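Long-range contact in MucR Phosphodiesterase (Pseudomonas aeruginosa, PDB 5M1T), which is an EAL-domain protein of the phosphodiesterase family that binds the ligand C2E and magnesium ions: residues 48-62 with 259-273. Residues are numbered along the deposited sequence; the frame is centred on the assembly and turned at random.
With C2E (9,9'-[(2R,3R,3aS,5S,7aR,9R,10R,10aS,12S,14aR)-3,5,10,12-tetrahydroxy-5,12-dioxidooctahydro-2H,7H-difuro[3,2-d:3',2'-j][1,3,7,9,2,8]tetraoxadiphosphacyclododecine-2,9-diyl]bis(2-amino-1,9-dihydro-6H-purin-6-one)), chain C.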
loop_
_atom_site.group_PDB
_atom_site.type_symbol
_atom_site.label_atom_id
_atom_site.label_comp_id
_atom_site.label_asym_id
_atom_site.label_seq_id
_atom_site.Cartn_x
_atom_site.Cartn_y
_atom_site.Cartn_z
ATOM N N LEU A 48 -17.138 5.711 16.662
ATOM C CA LEU A 48 -17.747 4.997 15.542
ATOM C C LEU A 48 -19.252 5.021 15.604
ATOM O O LEU A 48 -19.855 4.749 16.650
ATOM C CB LEU A 48 -17.303 3.549 15.483
ATOM C CG LEU A 48 -15.900 3.287 15.013
ATOM C CD1 LEU A 48 -15.689 1.780 14.886
ATOM C CD2 LEU A 48 -15.663 3.955 13.674
ATOM N N HIS A 49 -19.857 5.340 14.463
ATOM C CA HIS A 49 -21.270 5.072 14.267
ATOM C C HIS A 49 -21.379 3.878 13.323
ATOM O O HIS A 49 -20.445 3.556 12.584
ATOM C CB HIS A 49 -21.967 6.302 13.726
ATOM C CG HIS A 49 -22.145 7.375 14.755
ATOM N ND1 HIS A 49 -23.042 8.413 14.614
ATOM C CD2 HIS A 49 -21.548 7.557 15.956
ATOM C CE1 HIS A 49 -22.963 9.209 15.665
ATOM N NE2 HIS A 49 -22.070 8.706 16.499
ATOM N N TYR A 50 -22.506 3.196 13.390
ATOM C CA TYR A 50 -22.704 1.965 12.688
ATOM C C TYR A 50 -23.995 2.096 11.921
ATOM O O TYR A 50 -25.006 2.526 12.483
ATOM C CB TYR A 50 -22.776 0.799 13.683
ATOM C CG TYR A 50 -21.522 0.679 14.525
ATOM C CD1 TYR A 50 -20.421 0.016 14.058
ATOM C CD2 TYR A 50 -21.448 1.252 15.768
ATOM C CE1 TYR A 50 -19.252 -0.069 14.801
ATOM C CE2 TYR A 50 -20.283 1.178 16.528
ATOM C CZ TYR A 50 -19.188 0.521 16.043
ATOM O OH TYR A 50 -18.053 0.432 16.819
ATOM N N GLN A 51 -23.961 1.777 10.627
ATOM C CA GLN A 51 -25.181 1.759 9.822
ATOM C C GLN A 51 -25.602 0.332 9.424
ATOM O O GLN A 51 -24.820 -0.422 8.856
ATOM C CB GLN A 51 -25.038 2.617 8.586
ATOM C CG GLN A 51 -26.418 2.903 8.004
ATOM C CD GLN A 51 -26.379 3.650 6.708
ATOM O OE1 GLN A 51 -25.363 3.640 6.005
ATOM N NE2 GLN A 51 -27.489 4.327 6.391
ATOM N N PRO A 52 -26.840 -0.047 9.747
ATOM C CA PRO A 52 -27.364 -1.370 9.405
ATOM C C PRO A 52 -27.320 -1.680 7.932
ATOM O O PRO A 52 -27.616 -0.781 7.118
ATOM C CB PRO A 52 -28.833 -1.290 9.820
ATOM C CG PRO A 52 -28.951 -0.160 10.778
ATOM C CD PRO A 52 -27.818 0.777 10.485
ATOM N N LYS A 53 -26.924 -2.899 7.574
ATOM C CA LYS A 53 -27.125 -3.388 6.206
ATOM C C LYS A 53 -28.195 -4.455 6.390
ATOM O O LYS A 53 -28.111 -5.267 7.312
ATOM C CB LYS A 53 -25.881 -4.019 5.566
ATOM C CG LYS A 53 -24.613 -3.163 5.615
ATOM C CD LYS A 53 -23.331 -3.991 5.422
ATOM C CE LYS A 53 -23.464 -4.976 4.264
ATOM N NZ LYS A 53 -22.297 -5.904 4.267
ATOM N N VAL A 54 -29.187 -4.448 5.517
ATOM C CA VAL A 54 -30.406 -5.241 5.718
ATOM C C VAL A 54 -30.713 -6.038 4.464
ATOM O O VAL A 54 -30.551 -5.501 3.375
ATOM C CB VAL A 54 -31.545 -4.254 6.043
ATOM C CG1 VAL A 54 -32.897 -4.857 5.879
ATOM C CG2 VAL A 54 -31.399 -3.774 7.470
ATOM N N LEU A 55 -31.152 -7.301 4.597
ATOM C CA LEU A 55 -31.630 -8.049 3.424
ATOM C C LEU A 55 -32.841 -7.335 2.827
ATOM O O LEU A 55 -33.645 -6.749 3.539
ATOM C CB LEU A 55 -31.925 -9.540 3.696
ATOM C CG LEU A 55 -30.685 -10.469 3.897
ATOM C CD1 LEU A 55 -31.072 -11.945 3.822
ATOM C CD2 LEU A 55 -29.498 -10.218 2.955
ATOM N N ALA A 56 -32.889 -7.303 1.508
ATOM C CA ALA A 56 -33.907 -6.555 0.790
ATOM C C ALA A 56 -35.234 -7.330 0.814
ATOM O O ALA A 56 -35.233 -8.529 0.609
ATOM C CB ALA A 56 -33.453 -6.364 -0.638
ATOM N N PRO A 57 -36.366 -6.672 1.031
ATOM C CA PRO A 57 -36.492 -5.230 1.169
ATOM C C PRO A 57 -36.223 -4.668 2.568
ATOM O O PRO A 57 -35.802 -3.522 2.698
ATOM C CB PRO A 57 -37.967 -5.003 0.842
ATOM C CG PRO A 57 -38.644 -6.250 1.342
ATOM C CD PRO A 57 -37.677 -7.353 1.031
ATOM N N ASN A 58 -36.521 -5.445 3.603
ATOM C CA ASN A 58 -36.367 -4.958 4.970
ATOM C C ASN A 58 -36.012 -6.085 5.924
ATOM O O ASN A 58 -36.270 -5.988 7.106
ATOM C CB ASN A 58 -37.665 -4.313 5.395
ATOM C CG ASN A 58 -37.446 -3.129 6.282
ATOM O OD1 ASN A 58 -36.371 -2.960 6.873
ATOM N ND2 ASN A 58 -38.463 -2.285 6.382
ATOM N N GLY A 59 -35.417 -7.141 5.348
ATOM C CA GLY A 59 -35.362 -8.522 5.880
ATOM C C GLY A 59 -34.435 -8.394 7.031
ATOM O O GLY A 59 -34.151 -7.266 7.417
ATOM N N PRO A 60 -33.914 -9.506 7.565
ATOM C CA PRO A 60 -33.052 -9.298 8.725
ATOM C C PRO A 60 -31.809 -8.440 8.407
ATOM O O PRO A 60 -31.250 -8.463 7.301
ATOM C CB PRO A 60 -32.618 -10.715 9.112
ATOM C CG PRO A 60 -32.623 -11.456 7.825
ATOM C CD PRO A 60 -33.704 -10.824 6.956
ATOM N N MET A 61 -31.426 -7.665 9.411
ATOM C CA MET A 61 -30.153 -7.004 9.486
ATOM C C MET A 61 -29.091 -8.088 9.406
ATOM O O MET A 61 -29.152 -9.059 10.153
ATOM C CB MET A 61 -30.117 -6.272 10.818
ATOM C CG MET A 61 -28.817 -5.600 11.155
ATOM S SD MET A 61 -29.044 -4.348 12.440
ATOM C CE MET A 61 -27.430 -3.642 12.324
ATOM N N ILE A 62 -28.159 -7.947 8.459
ATOM C CA ILE A 62 -27.039 -8.898 8.288
ATOM C C ILE A 62 -25.686 -8.332 8.735
ATOM O O ILE A 62 -24.658 -8.975 8.557
ATOM C CB ILE A 62 -26.886 -9.338 6.825
ATOM C CG1 ILE A 62 -26.695 -8.118 5.905
ATOM C CG2 ILE A 62 -28.090 -10.170 6.403
ATOM C CD1 ILE A 62 -26.297 -8.463 4.491
ATOM N N CYS A 259 -31.481 -6.726 -5.702
ATOM C CA CYS A 259 -30.378 -6.412 -4.790
ATOM C C CYS A 259 -30.465 -7.359 -3.591
ATOM O O CYS A 259 -31.555 -7.664 -3.136
ATOM C CB CYS A 259 -30.427 -4.956 -4.310
ATOM S SG CYS A 259 -30.073 -3.746 -5.590
ATOM N N ASN A 260 -29.327 -7.803 -3.083
ATOM C CA ASN A 260 -29.321 -8.736 -1.972
ATOM C C ASN A 260 -29.618 -7.964 -0.702
ATOM O O ASN A 260 -30.499 -8.352 0.074
ATOM C CB ASN A 260 -27.991 -9.496 -1.910
ATOM C CG ASN A 260 -27.708 -10.253 -3.213
ATOM O OD1 ASN A 260 -26.989 -9.773 -4.116
ATOM N ND2 ASN A 260 -28.335 -11.423 -3.348
ATOM N N SER A 261 -28.937 -6.837 -0.525
ATOM C CA SER A 261 -29.060 -6.066 0.686
ATOM C C SER A 261 -29.050 -4.563 0.433
ATOM O O SER A 261 -28.594 -4.081 -0.622
ATOM C CB SER A 261 -27.962 -6.460 1.675
ATOM O OG SER A 261 -26.671 -6.347 1.109
ATOM N N LEU A 262 -29.630 -3.836 1.388
ATOM C CA LEU A 262 -29.818 -2.404 1.271
ATOM C C LEU A 262 -29.218 -1.714 2.482
ATOM O O LEU A 262 -29.213 -2.264 3.592
ATOM C CB LEU A 262 -31.305 -2.042 1.191
ATOM C CG LEU A 262 -32.214 -2.778 0.192
ATOM C CD1 LEU A 262 -33.622 -2.211 0.298
ATOM C CD2 LEU A 262 -31.739 -2.635 -1.239
ATOM N N GLN A 263 -28.761 -0.491 2.251
ATOM C CA GLN A 263 -28.248 0.368 3.303
ATOM C C GLN A 263 -28.719 1.791 3.013
ATOM O O GLN A 263 -28.726 2.246 1.855
ATOM C CB GLN A 263 -26.748 0.285 3.268
ATOM C CG GLN A 263 -26.058 0.880 4.415
ATOM C CD GLN A 263 -24.564 0.655 4.346
ATOM O OE1 GLN A 263 -24.089 -0.360 3.803
ATOM N NE2 GLN A 263 -23.811 1.588 4.931
ATOM N N GLY A 264 -29.211 2.473 4.038
ATOM C CA GLY A 264 -29.670 3.831 3.816
ATOM C C GLY A 264 -30.471 4.366 4.964
ATOM O O GLY A 264 -30.905 3.596 5.847
ATOM N N PHE A 265 -30.674 5.686 4.942
ATOM C CA PHE A 265 -31.427 6.379 5.977
ATOM C C PHE A 265 -32.843 5.813 6.199
ATOM O O PHE A 265 -33.318 5.788 7.310
ATOM C CB PHE A 265 -31.530 7.863 5.684
ATOM C CG PHE A 265 -30.242 8.607 5.838
ATOM C CD1 PHE A 265 -29.082 7.971 6.237
ATOM C CD2 PHE A 265 -30.205 9.964 5.614
ATOM C CE1 PHE A 265 -27.924 8.662 6.404
ATOM C CE2 PHE A 265 -29.038 10.656 5.758
ATOM C CZ PHE A 265 -27.895 9.990 6.153
ATOM N N LEU A 266 -33.482 5.339 5.148
ATOM C CA LEU A 266 -34.826 4.763 5.250
ATOM C C LEU A 266 -34.815 3.535 6.164
ATOM O O LEU A 266 -35.751 3.315 6.908
ATOM C CB LEU A 266 -35.337 4.354 3.870
ATOM C CG LEU A 266 -36.798 3.837 3.874
ATOM C CD1 LEU A 266 -37.776 5.005 4.045
ATOM C CD2 LEU A 266 -37.152 3.023 2.629
ATOM N N LEU A 267 -33.759 2.742 6.076
ATOM C CA LEU A 267 -33.640 1.515 6.838
ATOM C C LEU A 267 -32.950 1.694 8.204
ATOM O O LEU A 267 -33.067 0.836 9.089
ATOM C CB LEU A 267 -32.867 0.484 6.022
ATOM C CG LEU A 267 -33.603 0.292 4.697
ATOM C CD1 LEU A 267 -32.664 -0.098 3.595
ATOM C CD2 LEU A 267 -34.714 -0.727 4.869
ATOM N N GLY A 268 -32.239 2.797 8.374
ATOM C CA GLY A 268 -31.582 3.085 9.635
ATOM C C GLY A 268 -30.338 3.922 9.430
ATOM O O GLY A 268 -29.453 3.540 8.682
ATOM N N ARG A 269 -30.289 5.066 10.092
ATOM C CA ARG A 269 -29.152 5.960 9.966
ATOM C C ARG A 269 -27.968 5.420 10.783
ATOM O O ARG A 269 -28.160 4.579 11.684
ATOM C CB ARG A 269 -29.525 7.346 10.480
ATOM C CG ARG A 269 -30.598 8.035 9.668
ATOM C CD ARG A 269 -30.839 9.463 10.117
ATOM N NE ARG A 269 -31.753 10.167 9.199
ATOM C CZ ARG A 269 -31.486 11.310 8.559
ATOM N NH1 ARG A 269 -30.330 11.951 8.714
ATOM N NH2 ARG A 269 -32.392 11.830 7.756
ATOM N N PRO A 270 -26.750 5.905 10.476
ATOM C CA PRO A 270 -25.605 5.603 11.328
ATOM C C PRO A 270 -25.902 6.057 12.735
ATOM O O PRO A 270 -26.420 7.146 12.912
ATOM C CB PRO A 270 -24.468 6.457 10.725
ATOM C CG PRO A 270 -24.914 6.695 9.300
ATOM C CD PRO A 270 -26.396 6.801 9.364
ATOM N N MET A 271 -25.619 5.208 13.715
ATOM C CA MET A 271 -25.777 5.586 15.103
ATOM C C MET A 271 -24.740 4.859 15.980
ATOM O O MET A 271 -24.152 3.870 15.561
ATOM C CB MET A 271 -27.240 5.379 15.570
ATOM C CG MET A 271 -27.815 3.982 15.386
ATOM S SD MET A 271 -29.595 3.846 15.785
ATOM C CE MET A 271 -30.223 3.641 14.095
ATOM N N PRO A 272 -24.478 5.382 17.186
ATOM C CA PRO A 272 -23.592 4.681 18.120
ATOM C C PRO A 272 -24.138 3.296 18.524
ATOM O O PRO A 272 -25.368 3.070 18.532
ATOM C CB PRO A 272 -23.527 5.613 19.351
ATOM C CG PRO A 272 -24.107 6.894 18.899
ATOM C CD PRO A 272 -25.046 6.596 17.779
ATOM N N ALA A 273 -23.206 2.392 18.840
ATOM C CA ALA A 273 -23.513 0.990 19.098
ATOM C C ALA A 273 -24.630 0.833 20.129
ATOM O O ALA A 273 -25.531 0.017 19.964
ATOM C CB ALA A 273 -22.273 0.288 19.586
HETATM P P1 C2E C . -18.878 5.339 2.225
HETATM O O2P C2E C . -17.949 4.178 2.444
HETATM O O1P C2E C . -19.580 5.360 0.883
HETATM O "O5'" C2E C . -19.952 5.310 3.404
HETATM C "C5'" C2E C . -21.319 5.547 3.146
HETATM C "C4'" C2E C . -21.661 7.009 3.320
HETATM O "O4'" C2E C . -23.009 7.215 2.857
HETATM C "C3'" C2E C . -21.640 7.443 4.776
HETATM O "O3'" C2E C . -21.249 8.814 4.839
HETATM C "C2'" C2E C . -23.083 7.325 5.215
HETATM O "O2'" C2E C . -23.415 8.186 6.305
HETATM C "C1'" C2E C . -23.773 7.767 3.931
HETATM N N9 C2E C . -25.155 7.305 3.808
HETATM C C8 C2E C . -25.635 6.091 4.120
HETATM N N7 C2E C . -26.959 6.034 3.859
HETATM C C5 C2E C . -27.326 7.223 3.360
HETATM C C6 C2E C . -28.573 7.826 2.879
HETATM O O6 C2E C . -29.630 7.156 2.870
HETATM N N1 C2E C . -28.518 9.097 2.450
HETATM C C2 C2E C . -27.374 9.819 2.458
HETATM N N2 C2E C . -27.382 11.099 2.019
HETATM N N3 C2E C . -26.197 9.321 2.875
HETATM C C4 C2E C . -26.129 8.057 3.334
HETATM P P11 C2E C . -20.141 9.300 5.898
HETATM O O21 C2E C . -20.403 8.605 7.224
HETATM O O11 C2E C . -20.249 10.780 6.057
HETATM O O5A C2E C . -18.719 8.844 5.328
HETATM C C5A C2E C . -18.298 9.346 4.056
HETATM C C4A C2E C . -17.103 8.557 3.568
HETATM O O4A C2E C . -16.033 8.630 4.504
HETATM C C3A C2E C . -17.377 7.079 3.465
HETATM O O3A C2E C . -18.072 6.735 2.280
HETATM C C2A C2E C . -15.994 6.484 3.520
HETATM O O2A C2E C . -15.339 6.569 2.263
HETATM C C1A C2E C . -15.282 7.412 4.474
HETATM N N91 C2E C . -15.191 6.792 5.827
HETATM C C81 C2E C . -16.104 6.790 6.821
HETATM N N71 C2E C . -15.622 6.141 7.916
HETATM C C51 C2E C . -14.382 5.727 7.604
HETATM C C61 C2E C . -13.306 4.979 8.278
HETATM O O61 C2E C . -13.467 4.555 9.443
HETATM N N11 C2E C . -12.168 4.761 7.596
HETATM C C21 C2E C . -12.000 5.201 6.329
HETATM N N21 C2E C . -10.840 4.954 5.695
HETATM N N31 C2E C . -12.937 5.890 5.645
HETATM C C41 C2E C . -14.117 6.155 6.235
HETATM O O HOH W 1 -20.211 3.350 19.285
HETATM O O HOH W 2 -29.390 1.372 6.762
#
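With CG anti to the backbone N in both residues (chi1 -163° in Q51, -169° in Q263) and extended chains beyond, the two glutamine amides meet with their planes perpendicular. Q263 NE2 donates to Q51 OE1 over 2.8 Å; the acceptor lies in the amide plane of Q263, whereas the donor stands above the carbonyl plane of Q51. Q51 NE2 in turn donates to G268 O at 3.1 Å, so both ends of this amide are gripped and its rotation is fixed, with NE2 3.1 Å from C2E N7. Q263 is itself positioned by E65, a magnesium ligand, and by K207. Beside Q51, F265 N gives a straight hydrogen bond to C2E O6 (2.7 Å), and the F265 ring packs with one face against the same base, C6 offset toward the rim of the ring; its other face packs on the guanidinium of R269. On one side of this polar cluster V54 and L262 form an antiparallel hydrogen-bonded pair, extended by A56 N to N260 O at 3.0 Å. On the other, Y50 and M271 exchange two backbone bonds, and P272 CD sits over the H49 ring, 3.9 Å from its centroid, in a CH-pi contact. Strand 261-263 thus pairs antiparallel with strand 46-55, joining the last strand to the first, and the loop that follows lines the C2E pocket, as befits the modified TIM barrel of EAL domains.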